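Local atomic coordinates of BtGH115A (Bacteroides thetaiotaomicron, PDB entry 5BY3), a protein that acts as a 4-O-methyl-alpha-glucuronidase of glycoside hydrolase family 115, with specificity for decorated arabinogalactans. Residues Gly475-Lys480 against Ala544-Ala549; Glu538-Ala543 against Leu558-Val563; His465-Leu470 against Thr481-Met486. All blocks are in the same frame, centred on the assembly; numbering follows the deposited sequence.

Interaction 1: residues Gly475-Lys480 against Ala544-Ala549; sequences GTSCAK and ASKVPA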
# COMPACT_ATOMS: atom_id res chain seq x y z
N GLY A 475 -1.19 -13.17 20.24
CA GLY A 475 -0.79 -12.66 21.57
C GLY A 475 0.65 -12.22 21.63
O GLY A 475 1.37 -12.28 20.64
N THR A 476 1.08 -11.79 22.80
CA THR A 476 2.51 -11.62 23.07
C THR A 476 3.33 -12.90 22.85
O THR A 476 4.43 -12.86 22.27
CB THR A 476 2.70 -11.07 24.48
OG1 THR A 476 2.18 -9.73 24.50
CG2 THR A 476 4.17 -11.04 24.86
N SER A 477 2.79 -14.05 23.27
CA SER A 477 3.55 -15.29 23.25
C SER A 477 3.69 -15.87 21.83
O SER A 477 4.71 -16.48 21.50
CB SER A 477 3.07 -16.30 24.36
OG SER A 477 2.24 -17.39 23.93
N CYS A 478 2.67 -15.65 21.00
CA CYS A 478 2.64 -16.06 19.60
C CYS A 478 3.57 -15.15 18.82
O CYS A 478 4.40 -15.62 18.05
CB CYS A 478 1.23 -15.93 19.05
SG CYS A 478 1.02 -16.55 17.35
N ALA A 479 3.47 -13.85 19.07
CA ALA A 479 4.28 -12.84 18.41
C ALA A 479 5.76 -12.93 18.73
O ALA A 479 6.60 -12.35 18.04
CB ALA A 479 3.76 -11.47 18.76
N LYS A 480 6.09 -13.67 19.78
CA LYS A 480 7.47 -13.87 20.19
C LYS A 480 8.11 -14.84 19.21
O LYS A 480 9.30 -14.75 18.91
CB LYS A 480 7.54 -14.41 21.62
CG LYS A 480 8.78 -14.02 22.42
CD LYS A 480 8.84 -14.86 23.70
CE LYS A 480 10.25 -15.28 24.11
NZ LYS A 480 10.68 -14.62 25.38
N ALA A 544 0.62 -22.38 16.17
CA ALA A 544 -0.84 -22.46 16.00
C ALA A 544 -1.65 -22.72 17.27
O ALA A 544 -2.65 -22.03 17.52
CB ALA A 544 -1.19 -23.48 14.94
N SER A 545 -1.24 -23.73 18.05
CA SER A 545 -1.96 -24.06 19.29
C SER A 545 -1.69 -23.07 20.46
O SER A 545 -2.49 -22.98 21.37
CB SER A 545 -1.75 -25.54 19.67
OG SER A 545 -0.39 -25.91 19.56
N LYS A 546 -0.60 -22.30 20.39
CA LYS A 546 -0.37 -21.17 21.34
C LYS A 546 -1.16 -19.82 21.05
O LYS A 546 -0.83 -18.73 21.57
CB LYS A 546 1.16 -20.95 21.56
CG LYS A 546 1.88 -19.98 20.61
CD LYS A 546 3.40 -20.17 20.53
CE LYS A 546 4.14 -19.82 21.82
NZ LYS A 546 3.98 -20.84 22.89
N VAL A 547 -2.20 -19.93 20.22
CA VAL A 547 -2.97 -18.80 19.72
C VAL A 547 -4.28 -18.79 20.49
O VAL A 547 -4.96 -19.80 20.47
CB VAL A 547 -3.30 -18.99 18.20
CG1 VAL A 547 -4.35 -18.03 17.70
CG2 VAL A 547 -2.03 -18.92 17.34
N PRO A 548 -4.65 -17.64 21.12
CA PRO A 548 -5.90 -17.56 21.94
C PRO A 548 -7.16 -17.99 21.18
O PRO A 548 -7.19 -17.90 19.95
CB PRO A 548 -5.97 -16.07 22.35
CG PRO A 548 -4.58 -15.54 22.18
CD PRO A 548 -3.95 -16.34 21.06
N ALA A 549 -8.17 -18.47 21.89
CA ALA A 549 -9.35 -19.12 21.25
C ALA A 549 -10.12 -18.21 20.26
O ALA A 549 -10.54 -18.66 19.16
CB ALA A 549 -10.29 -19.69 22.30
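Cys478 and Val547 form the buried, apolar part of this contact, where the first turn of helix 476-495 leans on the loop 544-549. The sulfur stands anti to its own backbone N (chi1 -175°), and this carries it along the helix flank to Val547, whose CG2 lies 3.9 Å from Cys478 SG. Both residues are buried, and Tyr555 of helix 552-580 touches the two of them, closing a small apolar cluster between the loop and the helices. The backbones come nearest just beside it, at Cys478 and Lys546, whose CA atoms are 6.2 Å apart. Lys546 CG rests 4.1 Å from Cys478 CA, so the start of the lysine chain still belongs to the packed side.

Beyond that point the contact opens toward solvent. The lysine chain bends at chi3 and again at chi4 as it passes over Ser477, touching it through carbon: Lys546 CE is 3.4 Å from Ser477 O and 3.7 Å from Ser477 OG. The ammonium group makes no hydrogen bond to the serine, with Lys546 NZ 4.0 Å from Ser477 OG, and both residues are exposed. At the other end Pro548 stands only loosely against the glycine before the helix, with Pro548 CD 4.3 Å from Gly475 N. Gly475 O in turn accepts the amide of Ala479 and so starts the helical turn. Taken as a whole, this is a helix start packed against the connection of an antiparallel helical hairpin, here the loop joining helices 523-543 and 552-580.

Interaction 2: residues Glu538-Ala543 against Leu558-Val563; sequences ETVEKA and LVKYPV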
# COMPACT_ATOMS: atom_id res chain seq x y z
N GLU A 538 7.20 -24.69 9.47
CA GLU A 538 7.29 -25.46 10.71
C GLU A 538 7.00 -24.60 11.93
O GLU A 538 6.20 -25.00 12.77
CB GLU A 538 8.64 -26.16 10.86
CG GLU A 538 8.87 -27.46 10.08
CD GLU A 538 10.24 -28.10 10.40
OE1 GLU A 538 11.29 -27.42 10.25
OE2 GLU A 538 10.28 -29.30 10.79
N THR A 539 7.64 -23.43 12.04
CA THR A 539 7.35 -22.45 13.10
C THR A 539 5.86 -22.07 13.18
O THR A 539 5.28 -22.06 14.24
CB THR A 539 8.20 -21.21 12.93
OG1 THR A 539 9.54 -21.63 12.88
CG2 THR A 539 8.08 -20.21 14.12
N VAL A 540 5.27 -21.81 12.03
CA VAL A 540 3.88 -21.38 11.91
C VAL A 540 2.90 -22.48 12.34
O VAL A 540 1.86 -22.19 12.97
CB VAL A 540 3.67 -20.91 10.44
CG1 VAL A 540 2.27 -21.15 9.91
CG2 VAL A 540 4.13 -19.46 10.30
N GLU A 541 3.25 -23.72 12.02
CA GLU A 541 2.48 -24.91 12.40
C GLU A 541 2.51 -25.13 13.91
O GLU A 541 1.46 -25.34 14.53
CB GLU A 541 3.01 -26.15 11.67
CG GLU A 541 2.00 -27.30 11.53
CD GLU A 541 0.84 -26.98 10.62
OE1 GLU A 541 1.02 -26.31 9.59
OE2 GLU A 541 -0.29 -27.42 10.92
N LYS A 542 3.71 -25.05 14.49
CA LYS A 542 3.90 -25.24 15.92
C LYS A 542 3.22 -24.16 16.75
O LYS A 542 2.58 -24.48 17.74
CB LYS A 542 5.38 -25.37 16.32
CG LYS A 542 6.12 -26.59 15.76
CD LYS A 542 7.42 -26.85 16.54
CE LYS A 542 8.69 -26.80 15.68
NZ LYS A 542 9.12 -28.12 15.14
N ALA A 543 3.35 -22.89 16.34
CA ALA A 543 2.83 -21.76 17.12
C ALA A 543 1.28 -21.64 17.08
O ALA A 543 0.72 -20.93 17.91
CB ALA A 543 3.50 -20.46 16.72
N LEU A 558 -3.83 -14.06 8.72
CA LEU A 558 -2.72 -13.10 8.79
C LEU A 558 -1.33 -13.71 8.84
O LEU A 558 -0.36 -13.08 8.42
CB LEU A 558 -2.94 -12.15 9.97
CG LEU A 558 -4.32 -11.43 9.97
CD1 LEU A 558 -4.61 -10.81 11.32
CD2 LEU A 558 -4.45 -10.38 8.90
N VAL A 559 -1.21 -14.93 9.33
CA VAL A 559 0.09 -15.61 9.43
C VAL A 559 0.11 -16.90 8.62
O VAL A 559 0.91 -17.03 7.71
CB VAL A 559 0.52 -15.84 10.91
CG1 VAL A 559 1.91 -16.42 10.99
CG2 VAL A 559 0.55 -14.54 11.69
N LYS A 560 -0.77 -17.84 8.93
CA LYS A 560 -0.65 -19.21 8.41
C LYS A 560 -0.89 -19.26 6.89
O LYS A 560 -0.05 -19.80 6.18
CB LYS A 560 -1.57 -20.18 9.18
CG LYS A 560 -1.25 -21.66 9.00
CD LYS A 560 -1.87 -22.50 10.10
CE LYS A 560 -1.44 -23.96 10.00
NZ LYS A 560 -2.40 -24.75 9.20
N TYR A 561 -1.98 -18.69 6.39
CA TYR A 561 -2.19 -18.70 4.93
C TYR A 561 -1.05 -18.06 4.14
O TYR A 561 -0.55 -18.73 3.24
CB TYR A 561 -3.56 -18.15 4.47
CG TYR A 561 -3.81 -18.35 2.96
CD1 TYR A 561 -4.29 -19.59 2.47
CD2 TYR A 561 -3.53 -17.34 2.04
CE1 TYR A 561 -4.49 -19.79 1.11
CE2 TYR A 561 -3.73 -17.54 0.70
CZ TYR A 561 -4.21 -18.76 0.23
OH TYR A 561 -4.39 -18.95 -1.12
N PRO A 562 -0.62 -16.78 4.46
CA PRO A 562 0.46 -16.23 3.59
C PRO A 562 1.81 -16.91 3.70
O PRO A 562 2.44 -17.16 2.68
CB PRO A 562 0.55 -14.74 3.97
CG PRO A 562 -0.14 -14.62 5.30
CD PRO A 562 -1.12 -15.78 5.42
N VAL A 563 2.26 -17.24 4.90
CA VAL A 563 3.54 -17.97 5.04
C VAL A 563 3.51 -19.35 4.36
O VAL A 563 4.46 -19.72 3.65
CB VAL A 563 4.10 -18.06 6.50
CG1 VAL A 563 5.29 -19.04 6.57
CG2 VAL A 563 4.59 -16.70 6.99
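Glu541 OE1 is approached by two groups of helix 552-580: Gln564 NE2 gives it a hydrogen bond, and Lys560 NZ stands 3.8 Å from Glu541 OE1 in a long salt bridge. The ammonium is no nearer to the second carboxylate oxygen, and the lysine's closest atom is a methylene, with Lys560 CE 3.4 Å from Glu541 OE1. The glutamate starts out pointing away from its partner helix, and the bend at chi2 (68°) brings the carboxylate back. Lys560 reaches it on an extended chain that turns at its last torsion.

Inward of this charged pair, Val540 fills the space between the two antiparallel helices, whose axes approach to 9.9 Å at 149°. Its two methyls divide the work. Val540 CG1 lies 3.7 Å from Lys560 CG, against the aliphatic root of the lysine. The other methyl meets a pair of valines one turn apart, with Val540 CG2 3.8 Å from Val559 CG1 and 3.9 Å from Val563 CG1. Cohesion here probably rests mainly on Val540 packed against two valines and the lysine's aliphatic stem, while the charged pair, set at the exposed edge and long, probably contributes a modest electrostatic attraction.

Interaction 3: residues His465-Leu470 against Thr481-Met486; sequences HLKHWL and TILSVM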
# COMPACT_ATOMS: atom_id res chain seq x y z
N HIS A 465 6.98 -1.42 14.87
CA HIS A 465 5.60 -1.34 14.35
C HIS A 465 5.01 -2.74 14.12
O HIS A 465 3.95 -3.04 14.65
CB HIS A 465 5.53 -0.50 13.07
CG HIS A 465 4.13 -0.20 12.62
ND1 HIS A 465 3.42 -1.03 11.77
CD2 HIS A 465 3.29 0.83 12.91
CE1 HIS A 465 2.21 -0.53 11.56
NE2 HIS A 465 2.11 0.61 12.23
N LEU A 466 5.72 -3.59 13.38
CA LEU A 466 5.27 -4.98 13.13
C LEU A 466 5.12 -5.82 14.42
O LEU A 466 4.15 -6.55 14.58
CB LEU A 466 6.23 -5.68 12.13
CG LEU A 466 6.01 -7.16 11.84
CD1 LEU A 466 4.64 -7.41 11.21
CD2 LEU A 466 7.13 -7.71 10.97
N LYS A 467 6.10 -5.71 15.33
CA LYS A 467 6.02 -6.33 16.63
C LYS A 467 4.74 -5.93 17.39
O LYS A 467 4.00 -6.78 17.85
CB LYS A 467 7.27 -5.96 17.41
CG LYS A 467 7.37 -6.61 18.79
CD LYS A 467 8.66 -6.17 19.48
CE LYS A 467 8.50 -6.20 20.99
NZ LYS A 467 8.68 -7.60 21.44
N HIS A 468 4.48 -4.63 17.50
CA HIS A 468 3.33 -4.11 18.22
C HIS A 468 2.05 -4.62 17.57
O HIS A 468 1.04 -4.88 18.27
CB HIS A 468 3.38 -2.59 18.22
CG HIS A 468 2.27 -1.96 19.00
ND1 HIS A 468 0.99 -1.83 18.49
CD2 HIS A 468 2.25 -1.40 20.23
CE1 HIS A 468 0.22 -1.24 19.40
NE2 HIS A 468 0.96 -0.96 20.46
N TRP A 469 2.10 -4.81 16.25
CA TRP A 469 0.92 -5.21 15.50
C TRP A 469 0.62 -6.67 15.76
O TRP A 469 -0.53 -6.99 16.07
CB TRP A 469 1.11 -4.93 13.99
CG TRP A 469 -0.14 -5.14 13.14
CD1 TRP A 469 -1.16 -4.23 12.94
CD2 TRP A 469 -0.52 -6.33 12.40
NE1 TRP A 469 -2.11 -4.77 12.10
CE2 TRP A 469 -1.74 -6.06 11.76
CE3 TRP A 469 0.10 -7.57 12.17
CZ2 TRP A 469 -2.39 -6.99 10.91
CZ3 TRP A 469 -0.53 -8.50 11.31
CH2 TRP A 469 -1.76 -8.20 10.70
N LEU A 470 1.63 -7.55 15.63
CA LEU A 470 1.46 -9.03 15.87
C LEU A 470 1.09 -9.33 17.29
O LEU A 470 0.19 -10.15 17.54
CB LEU A 470 2.72 -9.87 15.51
CG LEU A 470 3.24 -9.78 14.06
CD1 LEU A 470 4.70 -10.14 13.94
CD2 LEU A 470 2.42 -10.57 13.07
N THR A 481 7.32 -15.77 18.73
CA THR A 481 7.86 -16.75 17.80
C THR A 481 7.68 -16.22 16.36
O THR A 481 8.53 -16.43 15.49
CB THR A 481 7.32 -18.20 18.05
OG1 THR A 481 6.46 -18.62 17.00
CG2 THR A 481 6.57 -18.34 19.43
N ILE A 482 6.60 -15.46 16.14
CA ILE A 482 6.14 -15.13 14.80
C ILE A 482 6.81 -13.90 14.15
O ILE A 482 6.91 -13.84 12.94
CB ILE A 482 4.58 -15.08 14.78
CG1 ILE A 482 3.99 -16.50 14.86
CG2 ILE A 482 4.02 -14.36 13.56
CD1 ILE A 482 4.79 -17.60 14.17
N LEU A 483 7.27 -12.95 14.97
CA LEU A 483 7.90 -11.72 14.47
C LEU A 483 9.01 -12.00 13.47
O LEU A 483 9.05 -11.36 12.43
CB LEU A 483 8.40 -10.80 15.62
CG LEU A 483 9.39 -9.64 15.32
CD1 LEU A 483 8.87 -8.60 14.33
CD2 LEU A 483 9.76 -8.95 16.59
N SER A 484 9.91 -12.91 13.82
CA SER A 484 11.04 -13.24 12.94
C SER A 484 10.56 -13.99 11.69
O SER A 484 11.14 -13.86 10.64
CB SER A 484 12.12 -14.05 13.68
OG SER A 484 11.68 -15.38 13.91
N VAL A 485 9.51 -14.78 11.83
CA VAL A 485 8.86 -15.43 10.68
C VAL A 485 8.31 -14.45 9.63
O VAL A 485 8.56 -14.61 8.42
CB VAL A 485 7.80 -16.43 11.13
CG1 VAL A 485 6.87 -16.80 10.01
CG2 VAL A 485 8.49 -17.66 11.70
N MSE A 486 7.57 -13.44 10.10
CA MSE A 486 7.03 -12.38 9.21
C MSE A 486 8.17 -11.65 8.57
O MSE A 486 8.18 -11.42 7.36
CB MSE A 486 6.08 -11.47 9.99
CG MSE A 486 4.74 -12.13 10.39
SE MSE A 486 4.00 -13.47 9.13
CE MSE A 486 3.02 -12.31 7.89
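Helices 465-470 and 481-486 cross steeply, at 131° between their N-to-C directions, with their axes 9.8 Å apart at closest approach. The backbones come nearest at Lys467 and Leu483, whose CA atoms are 6.1 Å apart. The surfaces that meet there are almost wholly aliphatic.

Leu483 reaches across with a forked end, its CG anti to the backbone N (chi1 165°). One prong meets a leucine, with Leu483 CD1 3.9 Å from Leu466 CD2; the other lies along the stem of a lysine, with Leu483 CD2 4.0 Å from Lys467 CB. Farther out, Lys467 turns from the contact, and its NZ makes a long, weak ion pair with Glu471. One turn on from Leu466, Leu470 presses deeper: its CD1 sits 3.6 Å from Leu483 CA, against the backbone of the opposing helix. Its other methyl touches two neighbours, with Leu470 CD2 3.9 Å from Met486 CG and 4.1 Å from Ile482 CG2. An alanine in place of Leu470 would remove both methyls and is likely to open a gap beside the Leu483 backbone, leaving Ile482 and Met486 without this partner. Met486, a selenomethionine in the crystal, gives mainly its stem to the contact: Met486 CB also lies 4.0 Å from Leu466 CD2, while the chain bends at chi2 and carries the selenium away.

Helix 462-473 also packs on helix 441-452, where Leu466 touches Tyr442 and the Trp469 ring meets Tyr442 edge to face. Helix 476-495 meets helix 552-580 through Ile482, which touches Tyr555 and Val559, and helix 523-543 through Thr481 and Val485, and helix 441-452 follows strand 429-433 of the parallel sheet.

Helix 476-495 connects interactions 1 and 3, using its first turn in one and the next turns in the other, and Ala479 packs on Leu470 where they meet. Interaction 2 belongs to the hairpin of helices 523-543 and 552-580, whose connecting loop supplies half of interaction 1. Thr481 and Val485 touch Thr539, joining interactions 2 and 3 side by side. Burial separates the three: interactions 2 and 3 are core contacts, whereas interaction 1 is partly buried and lies farthest from the centre of the chain. Chemistry follows place, from almost wholly aliphatic packing in interaction 3, through valines edged by a charged pair in interaction 2, to a small apolar patch beside an exposed lysine in interaction 1.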